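Local coordinates for protein cellulase (Uncultured bacterium, PDB 6XSO) that probably hydrolyses internal beta-1,4 linkages of cellulose, xylan and related plant polysaccharides as a broad-specificity GH5_4 endoglucanase, at residues Cys184-Tyr194 with Trp243-Leu251; Val304-Ser312 with Met328-Val336. All coordinates share one frame; numbering follows the deposited sequence.

Contact 1 (Cys184-Tyr194 with Trp243-Leu251); sequences CFASFAASGQY and WNAHLKDPL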
loop_
_atom_site.group_PDB
_atom_site.type_symbol
_atom_site.label_atom_id
_atom_site.label_comp_id
_atom_site.label_asym_id
_atom_site.label_seq_id
_atom_site.Cartn_x
_atom_site.Cartn_y
_atom_site.Cartn_z
ATOM N N CYS A 184 8.253 14.032 1.353
ATOM C CA CYS A 184 9.200 14.192 0.248
ATOM C C CYS A 184 10.512 13.455 0.490
ATOM O O CYS A 184 10.927 12.627 -0.328
ATOM C CB CYS A 184 9.482 15.670 -0.081
ATOM S SG CYS A 184 8.001 16.647 -0.382
ATOM N N PHE A 185 11.173 13.745 1.609
ATOM C CA PHE A 185 12.389 13.049 2.001
ATOM C C PHE A 185 12.618 13.296 3.489
ATOM O O PHE A 185 12.114 14.269 4.061
ATOM C CB PHE A 185 13.589 13.486 1.139
ATOM C CG PHE A 185 13.874 14.961 1.169
ATOM C CD1 PHE A 185 14.650 15.523 2.175
ATOM C CD2 PHE A 185 13.370 15.794 0.169
ATOM C CE1 PHE A 185 14.906 16.897 2.189
ATOM C CE2 PHE A 185 13.629 17.157 0.185
ATOM C CZ PHE A 185 14.388 17.703 1.197
ATOM N N ALA A 186 13.374 12.394 4.120
ATOM C CA ALA A 186 13.578 12.498 5.558
ATOM C C ALA A 186 14.272 13.813 5.903
ATOM O O ALA A 186 15.280 14.187 5.289
ATOM C CB ALA A 186 14.386 11.317 6.083
ATOM N N SER A 187 13.714 14.515 6.893
ATOM C CA SER A 187 14.184 15.794 7.461
ATOM C C SER A 187 13.818 17.028 6.641
ATOM O O SER A 187 14.239 18.128 6.990
ATOM C CB SER A 187 15.679 15.792 7.824
ATOM O OG SER A 187 16.512 16.095 6.721
ATOM N N PHE A 188 12.992 16.891 5.596
ATOM C CA PHE A 188 12.552 18.047 4.809
ATOM C C PHE A 188 11.887 19.109 5.671
ATOM O O PHE A 188 11.999 20.304 5.372
ATOM C CB PHE A 188 11.629 17.555 3.689
ATOM C CG PHE A 188 11.022 18.649 2.827
ATOM C CD1 PHE A 188 11.819 19.582 2.181
ATOM C CD2 PHE A 188 9.655 18.711 2.649
ATOM C CE1 PHE A 188 11.253 20.561 1.389
ATOM C CE2 PHE A 188 9.088 19.687 1.860
ATOM C CZ PHE A 188 9.889 20.614 1.234
ATOM N N ALA A 189 11.219 18.710 6.749
ATOM C CA ALA A 189 10.509 19.660 7.603
ATOM C C ALA A 189 11.399 20.305 8.659
ATOM O O ALA A 189 10.912 21.124 9.449
ATOM C CB ALA A 189 9.309 18.976 8.259
ATOM N N ALA A 190 12.688 19.969 8.684
ATOM C CA ALA A 190 13.593 20.579 9.635
ATOM C C ALA A 190 13.914 22.017 9.232
ATOM O O ALA A 190 13.660 22.450 8.107
ATOM C CB ALA A 190 14.912 19.805 9.682
ATOM N N SER A 191 14.502 22.757 10.175
ATOM C CA SER A 191 15.051 24.069 9.853
ATOM C C SER A 191 15.980 23.951 8.653
ATOM O O SER A 191 16.789 23.019 8.570
ATOM C CB SER A 191 15.809 24.617 11.057
ATOM O OG SER A 191 14.921 24.775 12.149
ATOM N N GLY A 192 15.844 24.881 7.712
ATOM C CA GLY A 192 16.683 24.851 6.532
ATOM C C GLY A 192 16.380 23.732 5.569
ATOM O O GLY A 192 17.119 23.548 4.598
ATOM N N GLN A 193 15.305 22.976 5.806
ATOM C CA GLN A 193 14.852 21.897 4.936
ATOM C C GLN A 193 15.775 20.684 4.954
ATOM O O GLN A 193 15.690 19.838 4.061
ATOM C CB GLN A 193 14.599 22.374 3.500
ATOM C CG GLN A 193 13.423 23.338 3.375
ATOM C CD GLN A 193 13.725 24.730 3.901
ATOM O OE1 GLN A 193 14.616 25.417 3.396
ATOM N NE2 GLN A 193 12.979 25.158 4.915
ATOM N N TYR A 194 16.641 20.565 5.963
ATOM C CA TYR A 194 17.467 19.371 6.107
ATOM C C TYR A 194 18.076 19.302 7.502
ATOM O O TYR A 194 18.437 20.323 8.092
ATOM C CB TYR A 194 18.594 19.320 5.064
ATOM C CG TYR A 194 19.191 17.949 4.884
ATOM C CD1 TYR A 194 18.438 16.910 4.343
ATOM C CD2 TYR A 194 20.494 17.683 5.270
ATOM C CE1 TYR A 194 18.976 15.658 4.202
ATOM C CE2 TYR A 194 21.041 16.432 5.117
ATOM C CZ TYR A 194 20.281 15.430 4.602
ATOM O OH TYR A 194 20.806 14.164 4.433
ATOM N N TRP A 243 13.852 19.261 -7.803
ATOM C CA TRP A 243 13.806 20.557 -7.135
ATOM C C TRP A 243 14.581 20.586 -5.826
ATOM O O TRP A 243 14.773 21.667 -5.258
ATOM C CB TRP A 243 12.339 21.011 -6.938
ATOM C CG TRP A 243 11.441 20.053 -6.206
ATOM C CD1 TRP A 243 10.627 19.101 -6.748
ATOM C CD2 TRP A 243 11.258 19.975 -4.792
ATOM N NE1 TRP A 243 9.960 18.424 -5.762
ATOM C CE2 TRP A 243 10.327 18.942 -4.548
ATOM C CE3 TRP A 243 11.787 20.681 -3.707
ATOM C CZ2 TRP A 243 9.924 18.591 -3.270
ATOM C CZ3 TRP A 243 11.390 20.318 -2.425
ATOM C CH2 TRP A 243 10.461 19.285 -2.222
ATOM N N ASN A 244 15.030 19.432 -5.337
ATOM C CA ASN A 244 15.864 19.346 -4.150
ATOM C C ASN A 244 16.779 18.151 -4.358
ATOM O O ASN A 244 16.338 17.121 -4.872
ATOM C CB ASN A 244 15.009 19.150 -2.889
ATOM C CG ASN A 244 15.827 19.195 -1.609
ATOM O OD1 ASN A 244 16.559 18.256 -1.290
ATOM N ND2 ASN A 244 15.699 20.288 -0.863
ATOM N N ALA A 245 18.041 18.292 -3.963
ATOM C CA ALA A 245 19.027 17.240 -4.169
ATOM C C ALA A 245 18.798 16.000 -3.316
ATOM O O ALA A 245 19.517 15.015 -3.512
ATOM C CB ALA A 245 20.437 17.759 -3.860
ATOM N N HIS A 246 17.847 16.019 -2.376
ATOM C CA HIS A 246 17.570 14.871 -1.519
ATOM C C HIS A 246 16.367 14.065 -1.964
ATOM O O HIS A 246 16.033 13.073 -1.313
ATOM C CB HIS A 246 17.360 15.314 -0.067
ATOM C CG HIS A 246 18.576 15.936 0.530
ATOM N ND1 HIS A 246 19.678 15.190 0.892
ATOM C CD2 HIS A 246 18.881 17.223 0.804
ATOM C CE1 HIS A 246 20.614 15.996 1.355
ATOM N NE2 HIS A 246 20.149 17.231 1.339
ATOM N N LEU A 247 15.739 14.433 -3.079
ATOM C CA LEU A 247 14.496 13.774 -3.466
ATOM C C LEU A 247 14.691 12.294 -3.758
ATOM O O LEU A 247 13.764 11.509 -3.558
ATOM C CB LEU A 247 13.887 14.472 -4.670
ATOM C CG LEU A 247 13.227 15.808 -4.348
ATOM C CD1 LEU A 247 12.912 16.532 -5.631
ATOM C CD2 LEU A 247 11.989 15.573 -3.545
ATOM N N LYS A 248 15.878 11.884 -4.205
ATOM C CA LYS A 248 16.069 10.465 -4.473
ATOM C C LYS A 248 16.460 9.679 -3.233
ATOM O O LYS A 248 16.506 8.450 -3.307
ATOM C CB LYS A 248 17.137 10.233 -5.541
ATOM C CG LYS A 248 16.816 10.862 -6.914
ATOM C CD LYS A 248 15.669 10.162 -7.587
ATOM C CE LYS A 248 15.467 10.668 -9.028
ATOM N NZ LYS A 248 14.885 12.046 -9.110
ATOM N N ASP A 249 16.754 10.347 -2.115
ATOM C CA ASP A 249 17.229 9.625 -0.936
ATOM C C ASP A 249 16.259 8.541 -0.455
ATOM O O ASP A 249 16.741 7.474 -0.052
ATOM C CB ASP A 249 17.584 10.599 0.200
ATOM C CG ASP A 249 18.773 11.517 -0.127
ATOM O OD1 ASP A 249 19.298 11.515 -1.259
ATOM O OD2 ASP A 249 19.197 12.250 0.791
ATOM N N PRO A 250 14.933 8.728 -0.447
ATOM C CA PRO A 250 14.043 7.604 -0.073
ATOM C C PRO A 250 14.238 6.367 -0.932
ATOM O O PRO A 250 14.020 5.235 -0.464
ATOM C CB PRO A 250 12.637 8.209 -0.216
ATOM C CG PRO A 250 12.863 9.664 0.093
ATOM C CD PRO A 250 14.180 9.985 -0.618
ATOM N N LEU A 251 14.668 6.540 -2.176
ATOM C CA LEU A 251 14.924 5.395 -3.035
ATOM C C LEU A 251 16.326 4.827 -2.820
ATOM O O LEU A 251 16.497 3.614 -2.668
ATOM C CB LEU A 251 14.770 5.774 -4.515
ATOM C CG LEU A 251 13.506 6.495 -4.984
ATOM C CD1 LEU A 251 13.468 6.536 -6.510
ATOM C CD2 LEU A 251 12.220 5.865 -4.471
HETATM O O HOH W 1 11.058 11.777 -2.994
HETATM O O HOH W 2 17.218 20.247 1.718
HETATM O O HOH W 3 19.392 12.174 3.318
#
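With CG of Phe185 set between its backbone N and carbonyl carbon (chi1 57°), the phenyl ring reaches out of 184-194 and presents one face to His246, whose own CG stands anti to the carbonyl carbon (chi1 -63°). His246 CB then sits almost on the axis of the Phe185 ring, a CH-pi contact 3.6 Å from the ring centroid. The imidazole beyond it lies flat against Tyr194 in an offset stack, centroids 3.8 Å apart and planes 8° apart. What fixes the rotation of the imidazole is its ND1, which donates to Asp249 OD2 over 3.0 Å: the oxygen is close to the ring plane, although the N-H reaches it from above the carboxylate plane. The same OD2 accepts from a water that also bonds Tyr194 OH, so the stacked pair is tied at its polar end as well. At the far end of the Phe185 ring, CZ meets Asn244 OD1 at 3.3 Å; this oxygen is occupied by the backbone N of His246 in an Asx turn. Toward solvent, Trp243 turns its edge to the face of Phe188 in an offset edge-to-face pair, while Cys184 SG lies at the indole edge, 4.0 Å from CZ2. No direct hydrogen bond joins the two segments; one water instead bridges Cys184 O and Leu247 O, another Gln193 O and Asn244 ND2. The loop after barrel strand 168-171 thus meets the region after 229-232 that runs into short helix 249-252, both against helix 196-219, where Tyr194 touches Ala199 and Pro250 touches Tyr203.

Contact 2 (Val304-Ser312 with Met328-Val336); sequences VIIGEWSTS and MFQFVDDFV
Strand-to-helix packing in a TIM barrel is exemplified here by Trp309 of barrel strand 304-309 and Phe335 on helix 325-341, which lies between this strand and strand 345-349 in the chain. The indole lies over Phe335 in an offset stack, six-membered ring to phenyl, with centroids 4.6 Å apart and planes inclined by 19°. The overlap is toward the rim, Trp309 CE3 coming to 3.5 Å from Phe335 CD2. Phe331, one helical turn earlier, instead meets the indole border: its CE2 lies near the indole plane, 3.7 Å from Trp309 CZ3, and the two planes are 63° apart. The outer end of the indole reaches the helix flank, where CH2 touches Val332 CG2 and CZ2 touches Val336 CG2, each at 3.8 Å. Both phenylalanines hold CG anti to the backbone N, which carries their rings from the helix toward the strand. This is the interface between the barrel wall and its ring of helices; helix 325-341 belongs to the beta-alpha-beta crossover to the parallel strand 345-349. Replacing Trp309 by an alanine is likely to leave Phe335 without its stacking partner and open a gap beside Phe331, Val332 and Val336. Deeper toward the sheet, Ile306 CD1 meets Phe335 CZ at 3.8 Å. Further along the chain, Thr311 CG2 packs on Phe331 CE2 at 3.8 Å, while its OG1 bonds Asp320. The extended Met328 brings CE to 3.9 Å from Ser310 OG, a hydroxyl bonded to Tyr348, whose ring also meets Trp309 edge-to-face.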
loop_
_atom_site.group_PDB
_atom_site.type_symbol
_atom_site.label_atom_id
_atom_site.label_comp_id
_atom_site.label_asym_id
_atom_site.label_seq_id
_atom_site.Cartn_x
_atom_site.Cartn_y
_atom_site.Cartn_z
ATOM N N VAL A 304 8.374 -3.234 -8.464
ATOM C CA VAL A 304 7.800 -2.087 -7.775
ATOM C C VAL A 304 6.289 -2.080 -7.916
ATOM O O VAL A 304 5.732 -2.372 -8.988
ATOM C CB VAL A 304 8.413 -0.772 -8.289
ATOM C CG1 VAL A 304 7.722 0.455 -7.683
ATOM C CG2 VAL A 304 9.898 -0.751 -8.005
ATOM N N ILE A 305 5.631 -1.708 -6.826
ATOM C CA ILE A 305 4.196 -1.473 -6.777
ATOM C C ILE A 305 3.974 -0.004 -6.456
ATOM O O ILE A 305 4.501 0.504 -5.458
ATOM C CB ILE A 305 3.512 -2.360 -5.714
ATOM C CG1 ILE A 305 3.693 -3.839 -6.044
ATOM C CG2 ILE A 305 2.040 -1.929 -5.524
ATOM C CD1 ILE A 305 3.372 -4.778 -4.862
ATOM N N ILE A 306 3.191 0.677 -7.289
ATOM C CA ILE A 306 2.686 2.020 -6.969
ATOM C C ILE A 306 1.351 1.758 -6.271
ATOM O O ILE A 306 0.297 1.554 -6.899
ATOM C CB ILE A 306 2.593 2.911 -8.208
ATOM C CG1 ILE A 306 3.983 3.085 -8.829
ATOM C CG2 ILE A 306 1.967 4.251 -7.847
ATOM C CD1 ILE A 306 3.940 3.840 -10.172
ATOM N N GLY A 307 1.412 1.665 -4.937
ATOM C CA GLY A 307 0.299 1.133 -4.174
ATOM C C GLY A 307 -0.811 2.107 -3.912
ATOM O O GLY A 307 -1.857 1.699 -3.401
ATOM N N GLU A 308 -0.584 3.386 -4.198
ATOM C CA GLU A 308 -1.647 4.371 -4.243
ATOM C C GLU A 308 -1.301 5.353 -5.340
ATOM O O GLU A 308 -0.152 5.785 -5.442
ATOM C CB GLU A 308 -1.762 5.212 -2.962
ATOM C CG GLU A 308 -2.025 4.421 -1.698
ATOM C CD GLU A 308 -2.104 5.279 -0.458
ATOM O OE1 GLU A 308 -2.203 6.530 -0.576
ATOM O OE2 GLU A 308 -2.116 4.683 0.648
ATOM N N TRP A 309 -2.296 5.704 -6.159
ATOM C CA TRP A 309 -2.138 6.834 -7.061
ATOM C C TRP A 309 -3.485 7.469 -7.363
ATOM O O TRP A 309 -4.547 6.864 -7.188
ATOM C CB TRP A 309 -1.452 6.445 -8.372
ATOM C CG TRP A 309 -2.304 5.541 -9.265
ATOM C CD1 TRP A 309 -2.617 4.228 -9.033
ATOM C CD2 TRP A 309 -2.927 5.885 -10.512
ATOM N NE1 TRP A 309 -3.400 3.735 -10.057
ATOM C CE2 TRP A 309 -3.599 4.728 -10.972
ATOM C CE3 TRP A 309 -2.988 7.051 -11.277
ATOM C CZ2 TRP A 309 -4.307 4.704 -12.164
ATOM C CZ3 TRP A 309 -3.686 7.019 -12.478
ATOM C CH2 TRP A 309 -4.335 5.855 -12.902
ATOM N N SER A 310 -3.394 8.721 -7.814
ATOM C CA SER A 310 -4.462 9.558 -8.354
ATOM C C SER A 310 -3.708 10.825 -8.767
ATOM O O SER A 310 -2.504 10.762 -9.050
ATOM C CB SER A 310 -5.590 9.796 -7.371
ATOM O OG SER A 310 -6.615 10.548 -8.026
ATOM N N THR A 311 -4.367 11.976 -8.802
ATOM C CA THR A 311 -3.668 13.231 -9.037
ATOM C C THR A 311 -3.559 13.995 -7.728
ATOM O O THR A 311 -4.148 13.624 -6.711
ATOM C CB THR A 311 -4.379 14.106 -10.067
ATOM O OG1 THR A 311 -5.634 14.526 -9.519
ATOM C CG2 THR A 311 -4.580 13.351 -11.355
ATOM N N SER A 312 -2.819 15.103 -7.773
ATOM C CA SER A 312 -2.542 15.861 -6.563
ATOM C C SER A 312 -3.793 16.469 -5.951
ATOM O O SER A 312 -3.786 16.800 -4.764
ATOM C CB SER A 312 -1.545 16.976 -6.876
ATOM O OG SER A 312 -2.124 17.931 -7.756
ATOM N N MET A 328 -7.299 14.507 -16.936
ATOM C CA MET A 328 -7.070 13.441 -15.976
ATOM C C MET A 328 -7.092 12.078 -16.659
ATOM O O MET A 328 -6.264 11.204 -16.358
ATOM C CB MET A 328 -8.113 13.490 -14.859
ATOM C CG MET A 328 -7.879 12.417 -13.837
ATOM S SD MET A 328 -9.079 12.525 -12.517
ATOM C CE MET A 328 -8.467 11.237 -11.440
ATOM N N PHE A 329 -8.057 11.863 -17.560
ATOM C CA PHE A 329 -8.145 10.594 -18.272
ATOM C C PHE A 329 -6.942 10.376 -19.192
ATOM O O PHE A 329 -6.488 9.239 -19.351
ATOM C CB PHE A 329 -9.462 10.525 -19.053
ATOM C CG PHE A 329 -10.704 10.311 -18.192
ATOM C CD1 PHE A 329 -10.654 10.220 -16.811
ATOM C CD2 PHE A 329 -11.934 10.185 -18.795
ATOM C CE1 PHE A 329 -11.823 10.009 -16.064
ATOM C CE2 PHE A 329 -13.085 9.970 -18.052
ATOM C CZ PHE A 329 -13.036 9.891 -16.711
ATOM N N GLN A 330 -6.430 11.441 -19.819
ATOM C CA GLN A 330 -5.219 11.298 -20.626
ATOM C C GLN A 330 -4.027 10.955 -19.745
ATOM O O GLN A 330 -3.146 10.183 -20.148
ATOM C CB GLN A 330 -4.956 12.585 -21.406
ATOM C CG GLN A 330 -6.094 12.973 -22.322
ATOM C CD GLN A 330 -5.969 14.401 -22.821
ATOM O OE1 GLN A 330 -4.918 14.805 -23.329
ATOM N NE2 GLN A 330 -7.037 15.179 -22.668
ATOM N N PHE A 331 -3.992 11.520 -18.537
ATOM C CA PHE A 331 -2.960 11.175 -17.569
ATOM C C PHE A 331 -3.063 9.704 -17.182
ATOM O O PHE A 331 -2.055 8.982 -17.158
ATOM C CB PHE A 331 -3.084 12.096 -16.335
ATOM C CG PHE A 331 -2.453 11.536 -15.085
ATOM C CD1 PHE A 331 -1.080 11.481 -14.963
ATOM C CD2 PHE A 331 -3.235 11.064 -14.048
ATOM C CE1 PHE A 331 -0.488 10.962 -13.830
ATOM C CE2 PHE A 331 -2.655 10.529 -12.916
ATOM C CZ PHE A 331 -1.281 10.491 -12.803
ATOM N N VAL A 332 -4.290 9.245 -16.873
ATOM C CA VAL A 332 -4.536 7.841 -16.526
ATOM C C VAL A 332 -4.010 6.922 -17.620
ATOM O O VAL A 332 -3.302 5.940 -17.354
ATOM C CB VAL A 332 -6.045 7.616 -16.289
ATOM C CG1 VAL A 332 -6.420 6.142 -16.381
ATOM C CG2 VAL A 332 -6.479 8.249 -14.969
ATOM N N ASP A 333 -4.411 7.183 -18.862
ATOM C CA ASP A 333 -4.006 6.315 -19.959
ATOM C C ASP A 333 -2.495 6.125 -19.962
ATOM O O ASP A 333 -1.989 5.005 -20.093
ATOM C CB ASP A 333 -4.399 6.949 -21.299
ATOM C CG ASP A 333 -5.887 6.910 -21.584
ATOM O OD1 ASP A 333 -6.651 6.281 -20.844
ATOM O OD2 ASP A 333 -6.298 7.536 -22.592
ATOM N N ASP A 334 -1.759 7.235 -19.865
ATOM C CA ASP A 334 -0.303 7.183 -19.997
ATOM C C ASP A 334 0.361 6.611 -18.746
ATOM O O ASP A 334 1.367 5.895 -18.847
ATOM C CB ASP A 334 0.228 8.579 -20.317
ATOM C CG ASP A 334 1.746 8.620 -20.379
ATOM O OD1 ASP A 334 2.299 8.169 -21.415
ATOM O OD2 ASP A 334 2.351 9.106 -19.389
ATOM N N PHE A 335 -0.156 6.950 -17.560
ATOM C CA PHE A 335 0.420 6.465 -16.304
ATOM C C PHE A 335 0.335 4.949 -16.233
ATOM O O PHE A 335 1.333 4.267 -15.965
ATOM C CB PHE A 335 -0.342 7.109 -15.145
ATOM C CG PHE A 335 0.273 6.881 -13.788
ATOM C CD1 PHE A 335 1.234 7.742 -13.307
ATOM C CD2 PHE A 335 -0.145 5.831 -12.987
ATOM C CE1 PHE A 335 1.781 7.543 -12.052
ATOM C CE2 PHE A 335 0.397 5.642 -11.724
ATOM C CZ PHE A 335 1.371 6.480 -11.275
ATOM N N VAL A 336 -0.848 4.401 -16.527
ATOM C CA VAL A 336 -1.019 2.952 -16.508
ATOM C C VAL A 336 -0.129 2.303 -17.552
ATOM O O VAL A 336 0.498 1.273 -17.288
ATOM C CB VAL A 336 -2.505 2.589 -16.693
ATOM C CG1 VAL A 336 -2.682 1.092 -16.934
ATOM C CG2 VAL A 336 -3.282 3.017 -15.436
#

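Both contacts belong to one eight-stranded parallel barrel of the glycoside hydrolase family 5 type, yet they illustrate different levels of its construction. Along the chain they come in series: contact 1 closes before contact 2 opens. Their centres are 24 Å apart and their nearest atoms about 8 Å, so they do not touch. Contact 1 joins regions after the fourth and fifth strands and is only partly buried; contact 2, wholly buried, joins the seventh strand to the helix leading to the eighth. Helix 279-298 runs beside both, touching Lys248 and Leu251 of segment 243-251 and Phe331 and Phe335 of contact 2. The barrel wall and its peripheral loops are thus packed by separate aromatic clusters.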